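Local coordinates for P91 (Metagenome, PDB 4ZI5), which hydrolyses phosphotriesters as a promiscuous activity and belongs to the dienelactone hydrolase family of alpha/beta hydrolases, at residues 17-22 with 30-35. Sequence-based numbering, arbitrary orientation.
Sequences RKVDYT and GEFHWD
The guanidinium of Arg-17 packs against two aromatic side chains of the neighbouring strand, one over its face and one at its edge. NH1 lies over one face of the Trp-34 indole, 3.4 Å from CH2, in a cation-pi contact, with Arg-17 CZ 4.5 Å from the centroid of the six-membered ring. The guanidinium plane stands steeply to that ring, at 70°, with its edge turned to the tryptophan and one face covered by Phe-32, whose CD2 is 3.5 Å from Arg-17 CZ. A chi1 of 71° places CG between the backbone N and the carbonyl carbon, and from there the extended chain passes the rim of the indole at CZ3, carrying the guanidinium to the phenyl ring. Next along the same face of the sheet, Val-19 CG2 rests on Phe-32 CB at 3.6 Å. On the other face Lys-18 CE comes within 3.2 Å of Glu-31 OE1, while the ammonium itself stays beyond salt-bridge distance. Strands 15-23 and 26-34 form the antiparallel beta hairpin at the start of the alpha/beta-hydrolase sheet, joined to its remainder through strand 71-74. Arg-17 and Phe-32 exchange two backbone hydrogen bonds, the one from Phe-32 N to Arg-17 O being 2.8 Å long and almost straight; Val-19 and Gly-30 exchange another two. Tyr-21 CE1 lies 3.8 Å from Gly-30 N, and its hydroxyl is hydrogen-bonded to Asp-76 N. Within strand 26-34, His-33 NE2 donates to Glu-31 OE2 over 2.8 Å, on the anti side of the carboxylate. Farther out, Glu-119 forms a salt bridge with Arg-17 NH1 and Gln-117 accepts from NH2; a leucine in place of Arg-17 would probably leave Glu-119 without this charged mate and the indole face without its cation.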
ATOM      1  N   ARG A  17     -27.644  10.586 -11.423  1.00 15.40           N
ATOM      2  CA  ARG A  17     -28.755  11.509 -11.219  1.00 15.11           C
ATOM      3  C   ARG A  17     -28.348  12.563 -10.219  1.00 16.81           C
ATOM      4  O   ARG A  17     -27.528  12.304  -9.325  1.00 15.00           O
ATOM      5  CB  ARG A  17     -29.983  10.739 -10.748  1.00 14.94           C
ATOM      6  CG  ARG A  17     -29.915  10.185  -9.325  1.00 14.82           C
ATOM      7  CD  ARG A  17     -31.166   9.406  -9.003  1.00 14.71           C
ATOM      8  NE  ARG A  17     -31.247   8.921  -7.618  1.00 14.09           N
ATOM      9  CZ  ARG A  17     -31.259   7.641  -7.239  1.00 14.66           C
ATOM     10  NH1 ARG A  17     -31.104   6.643  -8.115  1.00 14.41           N
ATOM     11  NH2 ARG A  17     -31.395   7.362  -5.942  1.00 14.73           N
ATOM     12  N   LYS A  18     -28.948  13.754 -10.336  1.00 17.00           N
ATOM     13  CA  LYS A  18     -28.682  14.819  -9.382  1.00 18.29           C
ATOM     14  C   LYS A  18     -29.404  14.550  -8.074  1.00 17.85           C
ATOM     15  O   LYS A  18     -30.502  13.966  -8.069  1.00 18.88           O
ATOM     16  CB  LYS A  18     -29.087  16.174  -9.957  1.00 20.07           C
ATOM     17  CG  LYS A  18     -28.319  16.545 -11.227  1.00 24.41           C
ATOM     18  CD  LYS A  18     -26.816  16.619 -11.017  1.00 27.62           C
ATOM     19  CE  LYS A  18     -26.040  16.526 -12.324  1.00 32.60           C
ATOM     20  NZ  LYS A  18     -26.548  17.299 -13.486  1.00 35.18           N
ATOM     21  N   VAL A  19     -28.752  14.907  -6.968  1.00 16.02           N
ATOM     22  CA  VAL A  19     -29.351  14.815  -5.642  1.00 15.48           C
ATOM     23  C   VAL A  19     -29.220  16.168  -4.953  1.00 16.32           C
ATOM     24  O   VAL A  19     -28.116  16.608  -4.666  1.00 16.63           O
ATOM     25  CB  VAL A  19     -28.670  13.714  -4.784  1.00 15.11           C
ATOM     26  CG1 VAL A  19     -29.218  13.677  -3.365  1.00 14.64           C
ATOM     27  CG2 VAL A  19     -28.859  12.348  -5.451  1.00 15.07           C
ATOM     28  N   ASP A  20     -30.371  16.786  -4.665  1.00 17.47           N
ATOM     29  CA  ASP A  20     -30.454  18.022  -3.892  1.00 18.61           C
ATOM     30  C   ASP A  20     -30.408  17.708  -2.408  1.00 17.53           C
ATOM     31  O   ASP A  20     -31.102  16.821  -1.945  1.00 17.22           O
ATOM     32  CB  ASP A  20     -31.779  18.747  -4.195  1.00 19.82           C
ATOM     33  CG  ASP A  20     -31.854  19.238  -5.614  1.00 23.08           C
ATOM     34  OD1 ASP A  20     -30.953  19.997  -6.026  1.00 24.12           O
ATOM     35  OD2 ASP A  20     -32.811  18.861  -6.330  1.00 24.63           O
ATOM     36  N   TYR A  21     -29.566  18.411  -1.663  1.00 16.82           N
ATOM     37  CA  TYR A  21     -29.562  18.304  -0.215  1.00 16.75           C
ATOM     38  C   TYR A  21     -29.122  19.629   0.382  1.00 18.28           C
ATOM     39  O   TYR A  21     -28.657  20.506  -0.343  1.00 17.33           O
ATOM     40  CB  TYR A  21     -28.687  17.114   0.248  1.00 16.61           C
ATOM     41  CG  TYR A  21     -27.197  17.165  -0.101  1.00 15.29           C
ATOM     42  CD1 TYR A  21     -26.729  16.796  -1.346  1.00 15.18           C
ATOM     43  CD2 TYR A  21     -26.262  17.555   0.852  1.00 15.15           C
ATOM     44  CE1 TYR A  21     -25.365  16.834  -1.651  1.00 15.32           C
ATOM     45  CE2 TYR A  21     -24.919  17.598   0.562  1.00 14.88           C
ATOM     46  CZ  TYR A  21     -24.462  17.232  -0.687  1.00 15.48           C
ATOM     47  OH  TYR A  21     -23.115  17.239  -0.945  1.00 13.99           O
ATOM     48  N   THR A  22     -29.282  19.789   1.696  1.00 18.94           N
ATOM     49  CA  THR A  22     -28.976  21.057   2.356  1.00 20.46           C
ATOM     50  C   THR A  22     -28.069  20.867   3.570  1.00 19.94           C
ATOM     51  O   THR A  22     -28.055  19.817   4.205  1.00 20.86           O
ATOM     52  CB  THR A  22     -30.255  21.742   2.840  1.00 21.28           C
ATOM     53  OG1 THR A  22     -30.914  20.849   3.738  1.00 24.46           O
ATOM     54  CG2 THR A  22     -31.194  22.065   1.712  1.00 21.87           C
ATOM     55  N   GLY A  30     -25.416  17.335  -5.373  1.00 15.16           N
ATOM     56  CA  GLY A  30     -24.480  16.246  -5.661  1.00 14.53           C
ATOM     57  C   GLY A  30     -24.931  15.426  -6.868  1.00 15.12           C
ATOM     58  O   GLY A  30     -26.027  15.622  -7.403  1.00 14.07           O
ATOM     59  N   GLU A  31     -24.096  14.473  -7.276  1.00 15.80           N
ATOM     60  CA  GLU A  31     -24.424  13.567  -8.370  1.00 15.60           C
ATOM     61  C   GLU A  31     -24.206  12.139  -7.925  1.00 15.38           C
ATOM     62  O   GLU A  31     -23.108  11.778  -7.493  1.00 14.66           O
ATOM     63  CB  GLU A  31     -23.581  13.879  -9.639  1.00 17.67           C
ATOM     64  CG  GLU A  31     -24.074  13.145 -10.872  1.00 17.99           C
ATOM     65  CD  GLU A  31     -23.296  13.504 -12.099  1.00 18.59           C
ATOM     66  OE1 GLU A  31     -23.840  14.278 -12.911  1.00 18.99           O
ATOM     67  OE2 GLU A  31     -22.142  13.041 -12.237  1.00 17.35           O
ATOM     68  N   PHE A  32     -25.274  11.346  -8.026  1.00 14.01           N
ATOM     69  CA  PHE A  32     -25.346   9.984  -7.512  1.00 13.39           C
ATOM     70  C   PHE A  32     -25.221   9.012  -8.677  1.00 13.74           C
ATOM     71  O   PHE A  32     -25.979   9.100  -9.647  1.00 12.70           O
ATOM     72  CB  PHE A  32     -26.674   9.779  -6.804  1.00 13.03           C
ATOM     73  CG  PHE A  32     -26.869   8.420  -6.235  1.00 13.30           C
ATOM     74  CD1 PHE A  32     -26.183   8.021  -5.094  1.00 13.54           C
ATOM     75  CD2 PHE A  32     -27.778   7.534  -6.818  1.00 13.87           C
ATOM     76  CE1 PHE A  32     -26.382   6.778  -4.553  1.00 12.92           C
ATOM     77  CE2 PHE A  32     -27.999   6.282  -6.283  1.00 14.19           C
ATOM     78  CZ  PHE A  32     -27.310   5.903  -5.135  1.00 13.88           C
ATOM     79  N   HIS A  33     -24.271   8.073  -8.549  1.00 13.69           N
ATOM     80  CA  HIS A  33     -23.969   7.081  -9.572  1.00 14.43           C
ATOM     81  C   HIS A  33     -24.268   5.681  -9.092  1.00 14.36           C
ATOM     82  O   HIS A  33     -23.864   5.283  -7.991  1.00 13.85           O
ATOM     83  CB  HIS A  33     -22.501   7.169  -9.955  1.00 15.25           C
ATOM     84  CG  HIS A  33     -22.125   8.462 -10.596  1.00 15.49           C
ATOM     85  ND1 HIS A  33     -21.668   8.537 -11.888  1.00 16.24           N
ATOM     86  CD2 HIS A  33     -22.142   9.734 -10.124  1.00 15.41           C
ATOM     87  CE1 HIS A  33     -21.433   9.800 -12.195  1.00 15.92           C
ATOM     88  NE2 HIS A  33     -21.699  10.546 -11.142  1.00 15.99           N
ATOM     89  N   TRP A  34     -24.962   4.918  -9.930  1.00 15.00           N
ATOM     90  CA  TRP A  34     -25.258   3.525  -9.614  1.00 15.72           C
ATOM     91  C   TRP A  34     -25.463   2.704 -10.903  1.00 16.67           C
ATOM     92  O   TRP A  34     -25.681   3.267 -11.999  1.00 16.18           O
ATOM     93  CB  TRP A  34     -26.477   3.434  -8.657  1.00 15.53           C
ATOM     94  CG  TRP A  34     -27.799   3.510  -9.349  1.00 15.73           C
ATOM     95  CD1 TRP A  34     -28.687   2.469  -9.558  1.00 15.82           C
ATOM     96  CD2 TRP A  34     -28.392   4.671  -9.964  1.00 15.12           C
ATOM     97  NE1 TRP A  34     -29.773   2.921 -10.270  1.00 16.29           N
ATOM     98  CE2 TRP A  34     -29.626   4.267 -10.516  1.00 14.93           C
ATOM     99  CE3 TRP A  34     -27.996   6.004 -10.107  1.00 14.67           C
ATOM    100  CZ2 TRP A  34     -30.465   5.151 -11.211  1.00 14.80           C
ATOM    101  CZ3 TRP A  34     -28.836   6.887 -10.813  1.00 14.79           C
ATOM    102  CH2 TRP A  34     -30.042   6.451 -11.354  1.00 14.28           C
ATOM    103  N   ASP A  35     -25.340   1.384 -10.757  1.00 16.41           N
ATOM    104  CA  ASP A  35     -25.638   0.446 -11.843  1.00 18.93           C
ATOM    105  C   ASP A  35     -27.107   0.038 -11.752  1.00 20.42           C
ATOM    106  O   ASP A  35     -27.495  -0.676 -10.825  1.00 18.97           O
ATOM    107  CB  ASP A  35     -24.731  -0.786 -11.696  1.00 20.08           C
ATOM    108  CG  ASP A  35     -24.854  -1.782 -12.851  1.00 21.65           C
ATOM    109  OD1 ASP A  35     -25.680  -1.623 -13.781  1.00 23.56           O
ATOM    110  OD2 ASP A  35     -24.047  -2.718 -12.846  1.00 21.86           O
TER